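Long-range contacts in chlorella virus DNA ligase-adenylate (Chlorella virus, PDB 1FVI), which probably seals nicks in duplex DNA at the expense of ATP, working through the covalent enzyme-adenylate intermediate captured in this structure: residues Lys91-Trp96 with Gln130-Pro135; Thr36-Arg41 with Arg53-Leu58. The protein carries 1 engineered substitution. One frame throughout, in Å; residues are numbered along the deposited sequence.

Contact 1: residues Lys91-Trp96 with Gln130-Pro135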
# COMPACT_ATOMS: atom_id res chain seq x y z
N LYS A 91 16.04 -7.19 -6.65
CA LYS A 91 15.70 -6.03 -5.85
C LYS A 91 14.34 -6.25 -5.18
O LYS A 91 13.48 -6.98 -5.70
CB LYS A 91 15.65 -4.80 -6.76
CG LYS A 91 16.96 -4.48 -7.45
CD LYS A 91 16.76 -3.39 -8.49
CE LYS A 91 18.08 -2.87 -9.05
NZ LYS A 91 18.73 -1.90 -8.12
N PHE A 92 14.17 -5.67 -4.00
CA PHE A 92 12.92 -5.78 -3.25
C PHE A 92 12.79 -4.56 -2.35
O PHE A 92 13.73 -3.78 -2.17
CB PHE A 92 12.83 -7.10 -2.45
CG PHE A 92 13.95 -7.28 -1.45
CD1 PHE A 92 13.81 -6.84 -0.14
CD2 PHE A 92 15.16 -7.87 -1.84
CE1 PHE A 92 14.86 -6.97 0.78
CE2 PHE A 92 16.21 -8.00 -0.93
CZ PHE A 92 16.06 -7.55 0.38
N SER A 93 11.61 -4.39 -1.78
CA SER A 93 11.38 -3.25 -0.91
C SER A 93 10.91 -3.68 0.46
O SER A 93 10.55 -4.83 0.68
CB SER A 93 10.35 -2.32 -1.55
OG SER A 93 10.84 -1.83 -2.79
N TYR A 94 10.96 -2.75 1.41
CA TYR A 94 10.49 -3.00 2.75
C TYR A 94 9.81 -1.73 3.23
O TYR A 94 10.46 -0.69 3.39
CB TYR A 94 11.63 -3.38 3.70
CG TYR A 94 11.16 -3.63 5.11
CD1 TYR A 94 10.60 -4.85 5.48
CD2 TYR A 94 11.27 -2.63 6.08
CE1 TYR A 94 10.18 -5.09 6.79
CE2 TYR A 94 10.85 -2.86 7.40
CZ TYR A 94 10.32 -4.09 7.74
OH TYR A 94 9.96 -4.32 9.04
N TYR A 95 8.48 -1.81 3.35
CA TYR A 95 7.69 -0.68 3.82
C TYR A 95 7.74 -0.76 5.34
O TYR A 95 7.16 -1.67 5.94
CB TYR A 95 6.25 -0.80 3.32
CG TYR A 95 6.07 -0.64 1.82
CD1 TYR A 95 6.10 -1.76 0.98
CD2 TYR A 95 5.84 0.61 1.24
CE1 TYR A 95 5.89 -1.63 -0.40
CE2 TYR A 95 5.63 0.75 -0.13
CZ TYR A 95 5.66 -0.38 -0.95
OH TYR A 95 5.43 -0.27 -2.30
N TRP A 96 8.48 0.17 5.94
CA TRP A 96 8.68 0.22 7.39
C TRP A 96 7.63 1.10 8.01
O TRP A 96 7.70 2.32 7.90
CB TRP A 96 10.08 0.78 7.65
CG TRP A 96 10.57 0.79 9.09
CD1 TRP A 96 10.03 0.13 10.15
CD2 TRP A 96 11.68 1.55 9.60
NE1 TRP A 96 10.73 0.44 11.30
CE2 TRP A 96 11.74 1.31 10.99
CE3 TRP A 96 12.63 2.41 9.02
CZ2 TRP A 96 12.71 1.90 11.82
CZ3 TRP A 96 13.59 3.00 9.84
CH2 TRP A 96 13.62 2.74 11.23
N GLN A 130 20.13 -2.96 -3.56
CA GLN A 130 19.14 -4.00 -3.75
C GLN A 130 17.84 -3.83 -2.95
O GLN A 130 16.76 -4.14 -3.45
CB GLN A 130 19.77 -5.36 -3.43
CG GLN A 130 18.85 -6.53 -3.65
CD GLN A 130 19.48 -7.83 -3.22
OE1 GLN A 130 20.62 -7.86 -2.76
NE2 GLN A 130 18.74 -8.91 -3.34
N VAL A 131 17.97 -3.39 -1.69
CA VAL A 131 16.84 -3.20 -0.77
C VAL A 131 16.34 -1.76 -0.69
O VAL A 131 17.07 -0.85 -0.29
CB VAL A 131 17.21 -3.63 0.67
CG1 VAL A 131 15.95 -3.78 1.51
CG2 VAL A 131 18.00 -4.91 0.67
N LYS A 132 15.06 -1.56 -0.99
CA LYS A 132 14.49 -0.22 -0.93
C LYS A 132 13.72 -0.06 0.38
O LYS A 132 12.68 -0.70 0.59
CB LYS A 132 13.56 -0.01 -2.13
CG LYS A 132 13.02 1.39 -2.29
CD LYS A 132 11.94 1.39 -3.35
CE LYS A 132 11.35 2.77 -3.56
NZ LYS A 132 10.30 2.72 -4.62
N ILE A 133 14.27 0.72 1.30
CA ILE A 133 13.62 0.96 2.59
C ILE A 133 12.67 2.12 2.41
O ILE A 133 13.08 3.25 2.09
CB ILE A 133 14.64 1.32 3.72
CG1 ILE A 133 15.64 0.18 3.91
CG2 ILE A 133 13.90 1.60 5.04
CD1 ILE A 133 15.03 -1.10 4.30
N ILE A 134 11.38 1.84 2.58
CA ILE A 134 10.35 2.85 2.42
C ILE A 134 9.64 3.17 3.72
O ILE A 134 8.85 2.37 4.22
CB ILE A 134 9.31 2.44 1.36
CG1 ILE A 134 9.99 2.19 0.01
CG2 ILE A 134 8.26 3.52 1.23
CD1 ILE A 134 9.08 1.64 -1.05
N PRO A 135 9.93 4.34 4.32
CA PRO A 135 9.30 4.75 5.57
C PRO A 135 7.82 5.06 5.32
O PRO A 135 7.48 5.90 4.48
CB PRO A 135 10.07 6.02 5.95
CG PRO A 135 11.39 5.89 5.24
CD PRO A 135 10.97 5.31 3.92
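F92 places CG between its own backbone N and carbonyl carbon (chi1 59°), and V131 holds CG1 anti to its N (chi1 -165°), which leaves CG2 beside that N; both methyls meet the F92 ring, CG2 of V131 lying 3.3 Å from CZ of F92. The strands carrying them, 92-96 and 131-135, are parallel neighbours in a beta-alpha-beta crossover through helix 108-121, in the ATP-dependent ligase domain. F92 N donates to Q130 O at 3.1 Å; four further backbone bonds, K132 N to F92 O, Y94 N to K132 O, I134 N to Y94 O and W96 N to I134 O, are each 2.8 Å long. P135 has no N-H, but only K132 and I134 of its strand donate to 92-96, so none is missed here. On one face, F92, Y94, W96, V131 and I133 supply the bulky apolar surface that helices 49-58 and 108-121 cover. Q130 NE2, bonded to A90 O, sits at the edge of the F92 ring. The other face is more polar: K132 reaches out, extended, to a salt bridge with E70. Beside it I134 lays its terminal methyl over Y95 in a CH-pi contact, CD1 4.1 Å from the Y95 ring centroid.

Contact 2: residues Thr36-Arg41 with Arg53-Leu58. With SO4 (sulfate ion), chain B.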
# COMPACT_ATOMS: atom_id res chain seq x y z
N THR A 36 16.14 -9.49 16.41
CA THR A 36 17.41 -10.22 16.38
C THR A 36 17.72 -10.49 14.90
O THR A 36 18.84 -10.27 14.44
CB THR A 36 17.35 -11.53 17.21
OG1 THR A 36 16.70 -11.27 18.46
CG2 THR A 36 18.77 -12.05 17.49
N GLN A 37 16.71 -10.96 14.18
CA GLN A 37 16.76 -11.22 12.75
C GLN A 37 15.34 -10.96 12.21
O GLN A 37 14.43 -10.68 12.98
CB GLN A 37 17.16 -12.66 12.47
CG GLN A 37 16.20 -13.70 12.99
CD GLN A 37 16.62 -15.12 12.65
OE1 GLN A 37 16.29 -16.07 13.36
NE2 GLN A 37 17.35 -15.27 11.53
N MET A 38 15.16 -11.03 10.89
CA MET A 38 13.82 -10.81 10.32
C MET A 38 12.91 -12.01 10.53
O MET A 38 13.26 -13.15 10.21
CB MET A 38 13.89 -10.45 8.84
CG MET A 38 14.64 -9.16 8.56
SD MET A 38 14.27 -7.75 9.65
CE MET A 38 12.70 -7.16 9.03
N LEU A 39 11.76 -11.73 11.15
CA LEU A 39 10.75 -12.73 11.47
C LEU A 39 9.47 -12.47 10.66
O LEU A 39 9.20 -11.33 10.24
CB LEU A 39 10.42 -12.65 12.97
CG LEU A 39 11.29 -13.29 14.07
CD1 LEU A 39 12.74 -13.37 13.71
CD2 LEU A 39 11.10 -12.52 15.37
N SER A 40 8.70 -13.52 10.42
CA SER A 40 7.43 -13.38 9.70
C SER A 40 6.33 -13.19 10.76
O SER A 40 6.65 -13.00 11.95
CB SER A 40 7.16 -14.62 8.84
OG SER A 40 6.93 -15.75 9.66
N ARG A 41 5.06 -13.24 10.35
CA ARG A 41 3.96 -13.05 11.30
C ARG A 41 3.84 -14.16 12.33
O ARG A 41 3.33 -13.94 13.42
CB ARG A 41 2.62 -12.85 10.58
CG ARG A 41 2.10 -14.03 9.81
CD ARG A 41 0.78 -13.64 9.13
NE ARG A 41 -0.36 -13.66 10.05
CZ ARG A 41 -1.33 -12.76 10.08
NH1 ARG A 41 -1.30 -11.73 9.24
NH2 ARG A 41 -2.38 -12.92 10.88
N ARG A 53 19.33 -11.32 6.17
CA ARG A 53 20.59 -10.67 6.52
C ARG A 53 20.61 -9.19 6.18
O ARG A 53 20.90 -8.37 7.04
CB ARG A 53 21.76 -11.41 5.87
CG ARG A 53 23.12 -10.74 6.01
CD ARG A 53 23.47 -9.90 4.78
NE ARG A 53 23.45 -10.68 3.54
CZ ARG A 53 23.89 -10.24 2.37
NH1 ARG A 53 24.38 -9.01 2.25
NH2 ARG A 53 23.82 -11.03 1.30
N LEU A 54 20.28 -8.86 4.93
CA LEU A 54 20.25 -7.47 4.47
C LEU A 54 19.39 -6.58 5.36
O LEU A 54 19.85 -5.54 5.86
CB LEU A 54 19.73 -7.39 3.02
CG LEU A 54 20.59 -7.92 1.86
CD1 LEU A 54 19.81 -7.87 0.55
CD2 LEU A 54 21.85 -7.09 1.73
N LEU A 55 18.13 -6.96 5.54
CA LEU A 55 17.23 -6.18 6.38
C LEU A 55 17.68 -6.12 7.85
O LEU A 55 17.55 -5.07 8.47
CB LEU A 55 15.79 -6.71 6.29
CG LEU A 55 15.07 -6.54 4.95
CD1 LEU A 55 13.75 -7.29 4.97
CD2 LEU A 55 14.86 -5.06 4.65
N THR A 56 18.23 -7.21 8.39
CA THR A 56 18.69 -7.19 9.78
C THR A 56 19.85 -6.21 9.96
O THR A 56 19.97 -5.57 11.00
CB THR A 56 19.11 -8.59 10.31
OG1 THR A 56 20.23 -9.08 9.57
CG2 THR A 56 17.98 -9.57 10.20
N GLU A 57 20.68 -6.08 8.93
CA GLU A 57 21.82 -5.16 8.95
C GLU A 57 21.31 -3.71 8.84
O GLU A 57 21.82 -2.81 9.52
CB GLU A 57 22.80 -5.45 7.80
CG GLU A 57 23.61 -6.74 7.96
CD GLU A 57 24.39 -7.16 6.70
OE1 GLU A 57 24.39 -6.42 5.68
OE2 GLU A 57 25.00 -8.25 6.73
N LEU A 58 20.27 -3.52 8.03
CA LEU A 58 19.69 -2.20 7.78
C LEU A 58 18.74 -1.66 8.85
O LEU A 58 18.82 -0.50 9.24
CB LEU A 58 18.94 -2.21 6.44
CG LEU A 58 19.51 -1.50 5.20
CD1 LEU A 58 21.00 -1.66 5.09
CD2 LEU A 58 18.84 -2.08 3.99
S SO4 B . -5.10 -10.64 8.66
O1 SO4 B . -4.94 -11.65 9.70
O2 SO4 B . -5.66 -9.37 9.24
O3 SO4 B . -6.02 -11.11 7.51
O4 SO4 B . -3.75 -10.36 8.00
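T56 and M38 meet where helix 49-58 packs against the edge strand 38-39 of the mixed sheet in the ligase domain. The methyl CG2 of T56 presses on the backbone, 3.2 Å from M38 N and 3.3 Å from Q37 CA, a close fit that a small beta-branched residue allows. One helix position earlier, L55 offers CB to M38 CG at 3.5 Å. The two side chains cross at about a right angle, and the flexible methionine, bent at chi2 (-45°) and chi3 (-77°), folds so that SD also lies near L55 CB. In the second shell, T56 OG1 turns back on the helix and gives its proton to R53 O at 2.7 Å, which leaves the methyl facing the strand; R53 O also accepts from E57 N. M38 N is bonded to N52 OD1, and T56 O receives K34 NZ. From M38 the segment runs on, away from the helix, to the nucleotide pocket, where R41 touches AMP and binds a sulfate, probably from the crystallisation liquor, that K185 NZ also binds. The arginine uses two nitrogens on two oxygens: NH1 to O4 and NH2 to O1 of the sulfate, both 3.1 Å and bent, at 139°.

In the fold
Contacts 1 and 2 involve the two outermost strands of one mixed sheet, 131-135 and 38-39, and their centres lie about 12 Å apart. Helix 49-58 spans the gap across the sheet face: L55 CD2 is 3.6 Å from V131 CG1 and 3.8 Å from Y94 CB, while L54 CD1 packs 3.5 Å from V131 CG2. M38 also rests on Y94, so M38, Y94, L55 and V131 pack in one largely apolar layer. Each contact approaches the nucleotide by a different route. In contact 1 the Y95 side chain touches I27 of the AMP site and lies about 7 Å from AMP; in contact 2 the side chain of M38 is about 14 Å from the bound AMP, but three residues on, R41 touches AMP itself.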